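Beta sliding clamp (Bartonella birtlesii LL-WM9, PDB 6PTR) probably tethers DNA polymerases and other proteins to DNA and makes them processive, as a ring-shaped head-to-tail homodimer around the duplex. Local coordinates at residues His188-Val193 with Gln260-Leu265; Gln276-Ala281 with Leu305-Asn310; Ser280-Val285 with Arg337-Ile342; Gly344-Asp349 with Val372-Met377; Phe353-Ser356 with Pro361-Ile364. All blocks are in the same frame, centred on the assembly; numbering follows the deposited sequence. Where two conformers were deposited one is given.

Contact 1. Residues His188-Val193 with Gln260-Leu265; sequences HRLAQV and QRVIPL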
# COMPACT_ATOMS: atom_id res chain seq x y z
N HIS C 188 -6.44 -25.40 -11.72
CA HIS C 188 -5.06 -25.78 -11.40
C HIS C 188 -4.97 -26.24 -9.95
O HIS C 188 -4.32 -27.25 -9.66
CB HIS C 188 -4.12 -24.60 -11.65
CG HIS C 188 -4.07 -24.22 -13.09
ND1 HIS C 188 -4.76 -23.15 -13.60
CD2 HIS C 188 -3.47 -24.82 -14.15
CE1 HIS C 188 -4.55 -23.07 -14.91
NE2 HIS C 188 -3.76 -24.07 -15.26
N ARG C 189 -5.56 -25.45 -9.05
CA ARG C 189 -5.71 -25.76 -7.63
C ARG C 189 -7.15 -26.19 -7.39
O ARG C 189 -8.07 -25.68 -8.02
CB ARG C 189 -5.39 -24.53 -6.76
CG ARG C 189 -4.07 -23.82 -7.05
CD ARG C 189 -4.01 -22.45 -6.38
NE ARG C 189 -4.81 -21.46 -7.08
CZ ARG C 189 -4.91 -20.18 -6.72
NH1 ARG C 189 -4.25 -19.74 -5.66
NH2 ARG C 189 -5.68 -19.35 -7.41
N LEU C 190 -7.35 -27.12 -6.46
CA LEU C 190 -8.71 -27.42 -6.03
C LEU C 190 -8.69 -27.59 -4.52
O LEU C 190 -7.75 -28.17 -3.98
CB LEU C 190 -9.29 -28.69 -6.68
CG LEU C 190 -10.69 -29.09 -6.19
CD1 LEU C 190 -11.51 -29.67 -7.35
CD2 LEU C 190 -10.64 -30.08 -5.06
N ALA C 191 -9.74 -27.08 -3.86
CA ALA C 191 -9.88 -27.25 -2.42
C ALA C 191 -11.23 -27.88 -2.14
O ALA C 191 -12.23 -27.52 -2.76
CB ALA C 191 -9.77 -25.89 -1.67
N GLN C 192 -11.24 -28.85 -1.22
CA GLN C 192 -12.46 -29.55 -0.82
C GLN C 192 -12.50 -29.63 0.69
O GLN C 192 -11.55 -30.12 1.31
CB GLN C 192 -12.50 -30.97 -1.40
CG GLN C 192 -13.72 -31.75 -0.93
CD GLN C 192 -13.74 -33.18 -1.46
OE1 GLN C 192 -14.17 -33.42 -2.57
NE2 GLN C 192 -13.28 -34.12 -0.65
N VAL C 193 -13.59 -29.16 1.30
CA VAL C 193 -13.78 -29.30 2.74
C VAL C 193 -15.17 -29.86 3.02
O VAL C 193 -16.15 -29.45 2.38
CB VAL C 193 -13.56 -27.95 3.48
CG1 VAL C 193 -14.50 -26.84 2.95
CG2 VAL C 193 -13.68 -28.15 5.00
N GLN C 260 -15.27 -34.49 -8.61
CA GLN C 260 -14.77 -35.72 -8.00
C GLN C 260 -13.88 -36.48 -8.96
O GLN C 260 -13.02 -37.24 -8.52
CB GLN C 260 -15.94 -36.60 -7.53
CG GLN C 260 -16.70 -35.94 -6.39
CD GLN C 260 -17.89 -36.75 -5.92
OE1 GLN C 260 -17.98 -37.95 -6.19
NE2 GLN C 260 -18.79 -36.11 -5.19
N ARG C 261 -14.01 -36.25 -10.26
CA ARG C 261 -13.16 -36.95 -11.20
C ARG C 261 -11.70 -36.56 -11.07
O ARG C 261 -10.83 -37.32 -11.52
CB ARG C 261 -13.62 -36.68 -12.63
CG ARG C 261 -14.99 -37.21 -12.94
CD ARG C 261 -15.15 -37.32 -14.43
NE ARG C 261 -16.56 -37.40 -14.81
CZ ARG C 261 -16.95 -37.83 -16.00
NH1 ARG C 261 -16.03 -38.19 -16.88
NH2 ARG C 261 -18.23 -37.88 -16.31
N VAL C 262 -11.38 -35.40 -10.49
CA VAL C 262 -9.98 -34.96 -10.47
C VAL C 262 -9.27 -35.26 -9.16
O VAL C 262 -8.06 -35.03 -9.07
CB VAL C 262 -9.82 -33.46 -10.78
CG1 VAL C 262 -10.64 -33.09 -12.00
CG2 VAL C 262 -10.18 -32.57 -9.59
N ILE C 263 -9.97 -35.78 -8.16
CA ILE C 263 -9.33 -35.97 -6.86
C ILE C 263 -8.65 -37.33 -6.88
O ILE C 263 -9.32 -38.37 -6.96
CB ILE C 263 -10.37 -35.84 -5.72
CG1 ILE C 263 -10.96 -34.42 -5.75
CG2 ILE C 263 -9.72 -36.14 -4.38
CD1 ILE C 263 -11.96 -34.15 -4.67
N PRO C 264 -7.32 -37.37 -6.87
CA PRO C 264 -6.63 -38.65 -7.06
C PRO C 264 -6.61 -39.41 -5.75
O PRO C 264 -5.87 -39.07 -4.82
CB PRO C 264 -5.23 -38.22 -7.51
CG PRO C 264 -5.01 -36.91 -6.87
CD PRO C 264 -6.38 -36.25 -6.68
N LEU C 265 -7.44 -40.42 -5.65
CA LEU C 265 -7.41 -41.22 -4.43
C LEU C 265 -6.48 -42.42 -4.54
O LEU C 265 -6.22 -43.07 -3.53
CB LEU C 265 -8.83 -41.67 -4.06
CG LEU C 265 -9.76 -40.50 -3.71
CD1 LEU C 265 -11.14 -41.00 -3.28
CD2 LEU C 265 -9.15 -39.56 -2.65

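Contact 2. Residues Gln276-Ala281 with Leu305-Asn310; sequences QDFSSA and LKLVVN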
# COMPACT_ATOMS: atom_id res chain seq x y z
N GLN C 276 7.36 -25.61 6.95
CA GLN C 276 8.00 -24.30 7.00
C GLN C 276 9.29 -24.29 6.18
O GLN C 276 9.58 -23.33 5.46
CB GLN C 276 8.25 -23.94 8.47
CG GLN C 276 6.98 -23.83 9.34
CD GLN C 276 6.33 -25.17 9.77
OE1 GLN C 276 6.91 -26.26 9.65
NE2 GLN C 276 5.11 -25.07 10.29
N ASP C 277 10.08 -25.35 6.31
CA ASP C 277 11.32 -25.44 5.54
C ASP C 277 11.03 -25.50 4.04
O ASP C 277 11.75 -24.89 3.24
CB ASP C 277 12.11 -26.67 5.99
CG ASP C 277 12.63 -26.54 7.40
OD1 ASP C 277 12.68 -25.41 7.94
OD2 ASP C 277 13.01 -27.57 7.97
N PHE C 278 9.99 -26.24 3.65
CA PHE C 278 9.60 -26.33 2.24
C PHE C 278 9.10 -24.99 1.73
O PHE C 278 9.50 -24.53 0.65
CB PHE C 278 8.51 -27.40 2.08
CG PHE C 278 7.97 -27.53 0.69
CD1 PHE C 278 8.67 -28.23 -0.28
CD2 PHE C 278 6.76 -26.94 0.34
CE1 PHE C 278 8.17 -28.34 -1.57
CE2 PHE C 278 6.26 -27.04 -0.95
CZ PHE C 278 6.96 -27.76 -1.89
N SER C 279 8.22 -24.35 2.49
CA SER C 279 7.69 -23.05 2.09
C SER C 279 8.80 -22.02 1.91
O SER C 279 8.81 -21.27 0.93
CB SER C 279 6.67 -22.56 3.12
OG SER C 279 5.57 -23.45 3.18
N SER C 280 9.73 -21.94 2.87
CA SER C 280 10.79 -20.94 2.78
C SER C 280 11.70 -21.22 1.59
O SER C 280 12.14 -20.29 0.90
CB SER C 280 11.59 -20.90 4.08
OG SER C 280 10.77 -20.56 5.18
N ALA C 281 12.00 -22.49 1.33
CA ALA C 281 12.85 -22.83 0.19
C ALA C 281 12.18 -22.49 -1.13
O ALA C 281 12.83 -21.95 -2.04
CB ALA C 281 13.20 -24.32 0.23
N LEU C 305 14.90 -33.78 -1.07
CA LEU C 305 14.16 -33.04 -2.07
C LEU C 305 15.03 -31.89 -2.57
O LEU C 305 15.49 -31.07 -1.77
CB LEU C 305 12.85 -32.50 -1.50
CG LEU C 305 12.03 -31.53 -2.34
CD1 LEU C 305 11.49 -32.24 -3.55
CD2 LEU C 305 10.90 -30.96 -1.52
N LYS C 306 15.23 -31.82 -3.88
CA LYS C 306 15.89 -30.66 -4.49
C LYS C 306 14.88 -29.84 -5.26
O LYS C 306 13.98 -30.40 -5.91
CB LYS C 306 17.02 -31.09 -5.43
CG LYS C 306 18.16 -31.81 -4.72
CD LYS C 306 19.39 -31.90 -5.61
CE LYS C 306 19.67 -33.33 -6.04
NZ LYS C 306 21.01 -33.44 -6.68
N LEU C 307 15.04 -28.52 -5.22
CA LEU C 307 14.16 -27.58 -5.90
C LEU C 307 15.00 -26.83 -6.91
O LEU C 307 16.13 -26.45 -6.61
CB LEU C 307 13.56 -26.58 -4.91
CG LEU C 307 12.80 -27.18 -3.75
CD1 LEU C 307 12.35 -26.07 -2.81
CD2 LEU C 307 11.61 -27.93 -4.29
N VAL C 308 14.47 -26.61 -8.12
CA VAL C 308 15.18 -25.83 -9.13
C VAL C 308 14.20 -24.93 -9.86
O VAL C 308 13.14 -25.39 -10.31
CB VAL C 308 15.92 -26.71 -10.15
CG1 VAL C 308 16.67 -25.79 -11.12
CG2 VAL C 308 16.89 -27.64 -9.47
N VAL C 309 14.58 -23.66 -10.02
CA VAL C 309 13.82 -22.69 -10.82
C VAL C 309 14.75 -22.13 -11.89
O VAL C 309 15.91 -21.84 -11.61
CB VAL C 309 13.25 -21.54 -9.96
CG1 VAL C 309 12.49 -20.51 -10.82
CG2 VAL C 309 12.34 -22.09 -8.86
N ASN C 310 14.24 -22.02 -13.12
CA ASN C 310 15.01 -21.45 -14.23
C ASN C 310 14.15 -20.37 -14.86
O ASN C 310 12.96 -20.58 -15.09
CB ASN C 310 15.37 -22.49 -15.31
CG ASN C 310 16.38 -23.54 -14.82
OD1 ASN C 310 17.55 -23.23 -14.60
ND2 ASN C 310 15.92 -24.78 -14.67

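Contact 3. Residues Ser280-Val285 with Arg337-Ile342; sequences SAVDRV and RYLLDI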
# COMPACT_ATOMS: atom_id res chain seq x y z
N SER C 280 9.73 -21.94 2.87
CA SER C 280 10.79 -20.94 2.78
C SER C 280 11.70 -21.22 1.59
O SER C 280 12.14 -20.29 0.90
CB SER C 280 11.59 -20.90 4.08
OG SER C 280 10.77 -20.56 5.18
N ALA C 281 12.00 -22.49 1.33
CA ALA C 281 12.85 -22.83 0.19
C ALA C 281 12.18 -22.49 -1.13
O ALA C 281 12.83 -21.95 -2.04
CB ALA C 281 13.20 -24.32 0.23
N VAL C 282 10.89 -22.82 -1.27
CA VAL C 282 10.16 -22.48 -2.49
C VAL C 282 10.11 -20.97 -2.65
O VAL C 282 10.30 -20.44 -3.75
CB VAL C 282 8.74 -23.08 -2.46
CG1 VAL C 282 7.88 -22.50 -3.61
CG2 VAL C 282 8.80 -24.59 -2.53
N ASP C 283 9.82 -20.26 -1.56
CA ASP C 283 9.81 -18.80 -1.59
C ASP C 283 11.16 -18.27 -2.09
O ASP C 283 11.21 -17.41 -2.98
CB ASP C 283 9.47 -18.26 -0.19
CG ASP C 283 9.25 -16.75 -0.19
OD1 ASP C 283 8.91 -16.19 -1.25
OD2 ASP C 283 9.40 -16.13 0.90
N ARG C 284 12.26 -18.81 -1.57
CA ARG C 284 13.57 -18.32 -1.97
C ARG C 284 13.82 -18.55 -3.46
O ARG C 284 14.16 -17.61 -4.18
CB ARG C 284 14.67 -18.99 -1.13
CG ARG C 284 14.68 -18.49 0.31
CD ARG C 284 15.89 -19.00 1.07
NE ARG C 284 15.95 -20.46 1.19
CZ ARG C 284 15.49 -21.15 2.23
NH1 ARG C 284 14.91 -20.54 3.25
NH2 ARG C 284 15.64 -22.48 2.25
N VAL C 285 13.66 -19.79 -3.95
CA VAL C 285 14.08 -20.06 -5.33
C VAL C 285 13.13 -19.42 -6.32
O VAL C 285 13.55 -19.10 -7.44
CB VAL C 285 14.26 -21.58 -5.60
CG1 VAL C 285 15.37 -22.17 -4.70
CG2 VAL C 285 12.95 -22.35 -5.39
N ARG C 337 3.93 -20.34 -6.79
CA ARG C 337 2.94 -19.58 -6.03
C ARG C 337 1.81 -20.47 -5.55
O ARG C 337 1.33 -20.33 -4.42
CB ARG C 337 2.39 -18.43 -6.87
CG ARG C 337 1.43 -17.55 -6.08
CD ARG C 337 2.10 -16.97 -4.84
NE ARG C 337 1.48 -17.43 -3.60
CZ ARG C 337 1.90 -17.12 -2.38
NH1 ARG C 337 1.25 -17.57 -1.30
NH2 ARG C 337 2.98 -16.36 -2.23
N TYR C 338 1.36 -21.40 -6.39
CA TYR C 338 0.29 -22.30 -5.96
C TYR C 338 0.76 -23.21 -4.84
O TYR C 338 -0.02 -23.53 -3.93
CB TYR C 338 -0.23 -23.12 -7.15
CG TYR C 338 -0.90 -22.29 -8.23
CD1 TYR C 338 -1.23 -20.96 -8.03
CD2 TYR C 338 -1.22 -22.87 -9.47
CE1 TYR C 338 -1.87 -20.21 -9.02
CE2 TYR C 338 -1.84 -22.13 -10.47
CZ TYR C 338 -2.17 -20.80 -10.24
OH TYR C 338 -2.79 -20.05 -11.22
N LEU C 339 2.01 -23.67 -4.89
CA LEU C 339 2.55 -24.45 -3.79
C LEU C 339 2.55 -23.65 -2.50
O LEU C 339 2.18 -24.16 -1.44
CB LEU C 339 3.98 -24.92 -4.09
CG LEU C 339 4.18 -26.10 -5.03
CD1 LEU C 339 5.68 -26.20 -5.33
CD2 LEU C 339 3.66 -27.38 -4.41
N LEU C 340 2.96 -22.38 -2.57
CA LEU C 340 2.95 -21.56 -1.36
C LEU C 340 1.52 -21.30 -0.88
O LEU C 340 1.26 -21.31 0.33
CB LEU C 340 3.68 -20.24 -1.62
CG LEU C 340 5.18 -20.47 -1.85
CD1 LEU C 340 5.85 -19.17 -2.24
CD2 LEU C 340 5.81 -21.04 -0.59
N ASP C 341 0.58 -21.11 -1.82
CA ASP C 341 -0.82 -20.95 -1.42
C ASP C 341 -1.28 -22.14 -0.59
O ASP C 341 -1.88 -21.97 0.48
CB ASP C 341 -1.71 -20.79 -2.66
CG ASP C 341 -1.50 -19.47 -3.38
OD1 ASP C 341 -0.99 -18.50 -2.78
OD2 ASP C 341 -1.89 -19.41 -4.57
N ILE C 342 -1.01 -23.36 -1.07
CA ILE C 342 -1.52 -24.54 -0.36
C ILE C 342 -0.74 -24.77 0.93
O ILE C 342 -1.33 -25.10 1.97
CB ILE C 342 -1.48 -25.75 -1.30
CG1 ILE C 342 -2.49 -25.54 -2.42
CG2 ILE C 342 -1.79 -27.03 -0.52
CD1 ILE C 342 -2.27 -26.50 -3.62

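Contact 4. Residues Gly344-Asp349 with Val372-Met377; sequences GQLSSD and VLYVLM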
# COMPACT_ATOMS: atom_id res chain seq x y z
N GLY C 344 0.38 -22.51 2.77
CA GLY C 344 -0.24 -21.55 3.67
C GLY C 344 -1.57 -21.98 4.24
O GLY C 344 -1.99 -21.45 5.28
N GLN C 345 -2.26 -22.94 3.61
CA GLN C 345 -3.53 -23.42 4.14
C GLN C 345 -3.36 -24.35 5.33
O GLN C 345 -4.29 -24.50 6.13
CB GLN C 345 -4.32 -24.18 3.06
CG GLN C 345 -4.76 -23.28 1.94
CD GLN C 345 -5.83 -22.35 2.39
OE1 GLN C 345 -5.61 -21.15 2.54
NE2 GLN C 345 -7.02 -22.90 2.64
N LEU C 346 -2.21 -25.00 5.43
CA LEU C 346 -1.99 -26.06 6.39
C LEU C 346 -1.52 -25.49 7.71
O LEU C 346 -0.91 -24.42 7.76
CB LEU C 346 -0.96 -27.04 5.84
CG LEU C 346 -1.28 -27.57 4.45
CD1 LEU C 346 -0.15 -28.47 3.95
CD2 LEU C 346 -2.61 -28.31 4.48
N SER C 347 -1.80 -26.22 8.78
CA SER C 347 -1.45 -25.75 10.11
C SER C 347 -0.40 -26.60 10.80
O SER C 347 0.06 -26.23 11.88
CB SER C 347 -2.71 -25.70 10.99
OG SER C 347 -3.26 -26.99 11.16
N SER C 348 -0.02 -27.73 10.22
CA SER C 348 0.86 -28.66 10.92
C SER C 348 2.30 -28.49 10.47
O SER C 348 2.59 -27.88 9.44
CB SER C 348 0.40 -30.11 10.69
OG SER C 348 0.68 -30.53 9.39
N ASP C 349 3.21 -29.04 11.27
CA ASP C 349 4.61 -29.01 10.87
C ASP C 349 4.87 -29.85 9.63
O ASP C 349 5.85 -29.60 8.94
CB ASP C 349 5.51 -29.53 11.99
CG ASP C 349 5.40 -28.71 13.26
OD1 ASP C 349 4.99 -27.53 13.19
OD2 ASP C 349 5.73 -29.24 14.34
N VAL C 372 -10.29 -31.87 5.15
CA VAL C 372 -9.87 -30.91 4.12
C VAL C 372 -8.82 -31.57 3.23
O VAL C 372 -7.87 -32.17 3.73
CB VAL C 372 -9.27 -29.64 4.77
CG1 VAL C 372 -8.89 -28.61 3.72
CG2 VAL C 372 -10.23 -29.05 5.79
N LEU C 373 -8.94 -31.39 1.91
CA LEU C 373 -7.86 -31.83 1.04
C LEU C 373 -7.67 -30.80 -0.06
O LEU C 373 -8.59 -30.05 -0.40
CB LEU C 373 -8.12 -33.21 0.43
CG LEU C 373 -9.37 -33.44 -0.43
CD1 LEU C 373 -9.11 -33.07 -1.90
CD2 LEU C 373 -9.86 -34.90 -0.30
N TYR C 374 -6.47 -30.79 -0.62
CA TYR C 374 -6.17 -29.93 -1.74
C TYR C 374 -5.64 -30.77 -2.88
O TYR C 374 -5.00 -31.82 -2.67
CB TYR C 374 -5.16 -28.85 -1.34
CG TYR C 374 -5.65 -28.07 -0.17
CD1 TYR C 374 -6.61 -27.08 -0.35
CD2 TYR C 374 -5.22 -28.37 1.12
CE1 TYR C 374 -7.11 -26.38 0.72
CE2 TYR C 374 -5.72 -27.66 2.22
CZ TYR C 374 -6.67 -26.67 2.00
OH TYR C 374 -7.16 -25.97 3.06
N VAL C 375 -5.91 -30.33 -4.10
CA VAL C 375 -5.36 -30.96 -5.29
C VAL C 375 -4.61 -29.91 -6.09
O VAL C 375 -5.08 -28.77 -6.23
CB VAL C 375 -6.48 -31.62 -6.13
CG1 VAL C 375 -5.88 -32.36 -7.32
CG2 VAL C 375 -7.31 -32.55 -5.29
N LEU C 376 -3.45 -30.28 -6.61
CA LEU C 376 -2.69 -29.33 -7.42
C LEU C 376 -2.17 -30.02 -8.67
O LEU C 376 -1.52 -31.08 -8.58
CB LEU C 376 -1.52 -28.76 -6.61
CG LEU C 376 -0.65 -27.75 -7.37
CD1 LEU C 376 -1.47 -26.53 -7.73
CD2 LEU C 376 0.54 -27.38 -6.50
N MET C 377 -2.45 -29.42 -9.84
CA MET C 377 -1.96 -29.97 -11.10
C MET C 377 -0.48 -29.61 -11.28
O MET C 377 -0.08 -28.48 -11.01
CB MET C 377 -2.76 -29.42 -12.28
CG MET C 377 -2.61 -30.25 -13.59
SD MET C 377 -3.28 -31.91 -13.35
CE MET C 377 -2.89 -32.63 -14.94
O HOH W 1 -6.22 -26.57 5.60

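Contact 5. Residues Phe353-Ser356 with Pro361-Ile364; sequences FMLS and PALI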
# COMPACT_ATOMS: atom_id res chain seq x y z
N PHE C 353 2.52 -34.77 0.38
CA PHE C 353 2.07 -34.87 -1.01
C PHE C 353 1.86 -36.34 -1.35
O PHE C 353 2.75 -37.15 -1.13
CB PHE C 353 3.11 -34.34 -2.00
CG PHE C 353 3.49 -32.91 -1.80
CD1 PHE C 353 4.29 -32.52 -0.73
CD2 PHE C 353 3.11 -31.97 -2.74
CE1 PHE C 353 4.66 -31.18 -0.59
CE2 PHE C 353 3.48 -30.64 -2.60
CZ PHE C 353 4.26 -30.25 -1.53
N MET C 354 0.71 -36.66 -1.93
CA MET C 354 0.47 -37.96 -2.53
C MET C 354 0.60 -37.79 -4.03
O MET C 354 -0.14 -37.02 -4.65
CB MET C 354 -0.90 -38.52 -2.14
CG MET C 354 -1.07 -38.61 -0.66
SD MET C 354 0.13 -39.70 0.13
CE MET C 354 -0.16 -41.25 -0.70
N LEU C 355 1.60 -38.45 -4.61
CA LEU C 355 1.97 -38.19 -5.99
C LEU C 355 1.80 -39.44 -6.83
O LEU C 355 1.82 -40.57 -6.33
CB LEU C 355 3.44 -37.72 -6.09
CG LEU C 355 3.72 -36.50 -5.21
CD1 LEU C 355 5.21 -36.24 -5.09
CD2 LEU C 355 2.98 -35.30 -5.80
N SER C 356 1.68 -39.22 -8.13
CA SER C 356 1.71 -40.32 -9.08
C SER C 356 2.89 -40.07 -10.02
O SER C 356 4.05 -40.17 -9.60
CB SER C 356 0.38 -40.40 -9.83
OG SER C 356 0.27 -41.62 -10.54
N PRO C 361 -2.34 -35.17 -11.23
CA PRO C 361 -2.62 -34.29 -10.09
C PRO C 361 -2.03 -34.83 -8.80
O PRO C 361 -1.99 -36.04 -8.57
CB PRO C 361 -4.16 -34.29 -10.02
CG PRO C 361 -4.63 -34.72 -11.33
CD PRO C 361 -3.56 -35.58 -11.94
N ALA C 362 -1.59 -33.91 -7.95
CA ALA C 362 -1.05 -34.23 -6.63
C ALA C 362 -2.13 -33.96 -5.60
O ALA C 362 -2.87 -32.98 -5.72
CB ALA C 362 0.17 -33.37 -6.32
N LEU C 363 -2.22 -34.82 -4.59
CA LEU C 363 -3.14 -34.65 -3.47
C LEU C 363 -2.33 -34.17 -2.27
O LEU C 363 -1.35 -34.83 -1.89
CB LEU C 363 -3.83 -35.97 -3.17
CG LEU C 363 -4.83 -36.14 -2.01
CD1 LEU C 363 -6.07 -35.36 -2.25
CD2 LEU C 363 -5.19 -37.62 -1.84
N ILE C 364 -2.74 -33.05 -1.68
CA ILE C 364 -1.96 -32.39 -0.63
C ILE C 364 -2.82 -32.17 0.60
O ILE C 364 -4.02 -31.86 0.50
CB ILE C 364 -1.38 -31.04 -1.11
CG1 ILE C 364 -0.48 -31.24 -2.33
CG2 ILE C 364 -0.62 -30.34 0.01
CD1 ILE C 364 -0.15 -29.96 -3.03

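Contact 1. Residues His188-Val193 with Gln260-Leu265
Ile263 reaches out of the loop between strands 245-250 and 269-274 and lays its long branch against Leu190 and Gln192 of strand 189-196. Followed outward, its CB carries two arms. CG2 turns from the strand toward Leu363 of the C-terminal domain, while CG1, anti to the carbonyl carbon (chi1 -61°), heads for the strand and passes 4.4 Å from Leu190 CD2. The terminal CD1 goes furthest, to 4.3 Å from Leu190 CD2 and 3.8 Å from Gln192 CD. It lies just 3.1 Å from Gln192 OE1, a short carbon-to-oxygen contact and not a hydrogen bond. The two side chains meet at about a right angle, because the Gln192 chain is fully extended as far as its amide and presents that group across the isoleucine's end. One residue earlier in the loop, Val262 brings CG2 to 3.9 Å from Leu190 CD1, so the leucine's two methyls serve different neighbours. Tyr259 packs on both Leu190 and Gln192. Leu190 and Val262 each also touch an apolar side chain of bound griselimycin, which places the contact in the peptide-binding cleft between the central and C-terminal domains. Apart from the Gln192 amide, the contact is between methyl groups, consistent with an apolar wall against which the peptide packs.

Contact 2. Residues Gln276-Ala281 with Leu305-Asn310
The ring of Phe278 meets Leu305 at its edge: methyl CD2 of the leucine lies near the ring plane, 3.7 Å from CD1 and 3.8 Å from CE1. A second methyl, Leu307 CD2, approaches more loosely and obliquely, 4.4 Å from Phe278 CE1. The aromatic ring of Phe353 forms an edge-to-face pair with Phe278, and Leu339 of helix 336-345 also packs on it. This is helix-on-sheet packing in the C-terminal domain of the bacterial processivity ring, where helix 275-285 lies along the antiparallel sheet that contains strand 304-311. The short axes run 10.6 Å apart and nearly in the same direction, 20° from parallel. Phe278 holds CG anti to its own nitrogen (chi1 176°), which swings the ring toward the sheet although its CB does not point there directly. The leucines alternate with Lys306, whose side chain leaves from the other side of the strand, so Leu305 and Leu307 both turn inward, where Leu298 of the neighbouring strand packs beside them. One helical turn on from the phenylalanine the helix has a much smaller side chain, and the strand comes closer: Leu307 CD1 rests 3.6 Å from Ala281 CB and 4.0 Å from Ala281 C.

Contact 3. Residues Ser280-Val285 with Arg337-Ile342
Helices 275-285 and 336-345 run nearly antiparallel here, their short axes 9.8 Å apart at an angle of 153°, and Val282 and Leu340 face each other at the closest backbone approach. These two residues carry the contact. With CG1 anti to its backbone nitrogen (chi1 170°), Val282 sends that methyl between the branches of the leucine, 3.8 Å from Leu340 CG and 3.9 Å from Leu340 CD2. The two side chains run antiparallel alongside one another, with Val282 CB 4.0 Å from Leu340 CD2. The other leucine methyl, CD1, settles over the helix backbone, 4.0 Å from Asp283 CA. Val282 CG2 points deeper, toward Leu339 CD1 at a looser 4.5 Å, where the pair gives way to the apolar core against the sheets. The outward side carries charges. In one of the two conformers of Arg337, its guanidinium bends back over Leu340 CB and grips Asp341 OD1 side-on through NE and NH1, both at 2.8 Å; the alternate conformer makes this bridge less than certain. Asp341 has a second partner in Arg189 of the central domain. Asp283 does not pair across the helices: its carboxylate forms a salt bridge with Lys88 of the second subunit, and Arg284 beside it packs on Leu89 of that subunit. Two antiparallel helices backed by sheets are the hallmark of each domain of this family, in which such helix pairs line the central hole through which DNA passes.

Contact 4. Residues Gly344-Asp349 with Val372-Met377
Gln345 folds over the hydroxyl end of Tyr374, and here the contact is tight. The glutamine CB lies 3.6 Å from Tyr374 CZ, and the chain, bent at its second torsion (chi2 -70°), doubles back so that NE2 donates a hydrogen bond to Tyr374 OH at 3.1 Å. The N-H points well at the oxygen (156°), which sits somewhat out of the amide plane, and the amide stands perpendicular to the ring. The same NE2 also bonds the carbonyl oxygen of Asp150, at the end of a central-domain helix. The contact thus sits where two domains join: strand 372-376, which carries the tyrosine, pairs with strand 189-196 to make one continuous sheet across the boundary, and the main body of helix 336-345, just before the glutamine, is laid over it. Packing is sparser at the CE2 edge, where Leu346 offers a single methyl, CD2, obliquely to the ring at 3.9 Å from Tyr374 CE2. On this same side a water molecule lies in the plane of the ring at its edge, donating to the backbone oxygen of Gln345 at 2.9 Å and hydrogen-bonded to Tyr374 OH at 2.8 Å.

Contact 5. Residues Phe353-Ser356 with Pro361-Ile364
Met354 and Leu363 form the hydrogen-bonded pair of a beta hairpin made by strands 350-355 and 362-366, and their backbones satisfy each other twice. Met354 N donates to Leu363 O at 2.8 Å, almost straight (176°), and Leu363 N returns the bond to Met354 O at 3.0 Å (170°). Each acceptor also receives a weaker CA-H contact: Phe353 CA lies 3.5 Å from Leu363 O, and Ala362 CA the same distance from Met354 O. Met354 O has a further donor in the side-chain amide of Asn267, whose ND2 also reaches Pro361 O and so ties the turn end of the hairpin to the loop before strand 269-274. There Pro361 touches an apolar side chain of bound griselimycin. Phe353 and Ile364, in contrast, form a non-hydrogen-bonded pair. Their backbone groups turn outward, Phe353 bonding Leu271 and Ile364 bonding Tyr374, so the hairpin is stitched to a strand on each flank. On their face the two side chains run alongside each other in a common direction, with Ile364 CG1 3.7 Å from Phe353 CD2, beneath Leu339 and Ile342 of helix 336-345. Leu355 CD2 comes to 3.4 Å from Ala362 CB, tighter than methyl groups usually pack. On the other face Met354 CB and Leu363 CB are 4.0 Å apart, after which the methionine bends away. The backbone groups of the paired residues are thus bonded within the sheet, with Asn267 adding to two carbonyls, and apolar side chains are left to face the helix.

How the contacts relate
Contact 1 comes first along the chain, then contacts 2 and 3, which share Ser280 and Ala281 of helix 275-285 and have centres about 7 Å apart; contact 5 is nested inside the loop closed by contact 4. Contacts 1, 4 and 5 cluster, centres about 10 to 12 Å apart, on one eight-stranded sheet in which strands 189-196, 372-376, 362-366 and 350-355 are successive neighbours. This sheet joins the central and C-terminal domains and borders the griselimycin site. Contacts 3 and 4 both use helix 336-345, whereas contact 2, its centre about 24 Å from that of contact 1, reaches the domain's other sheet. Together they span from the peptide site to helices that in this family line the DNA channel.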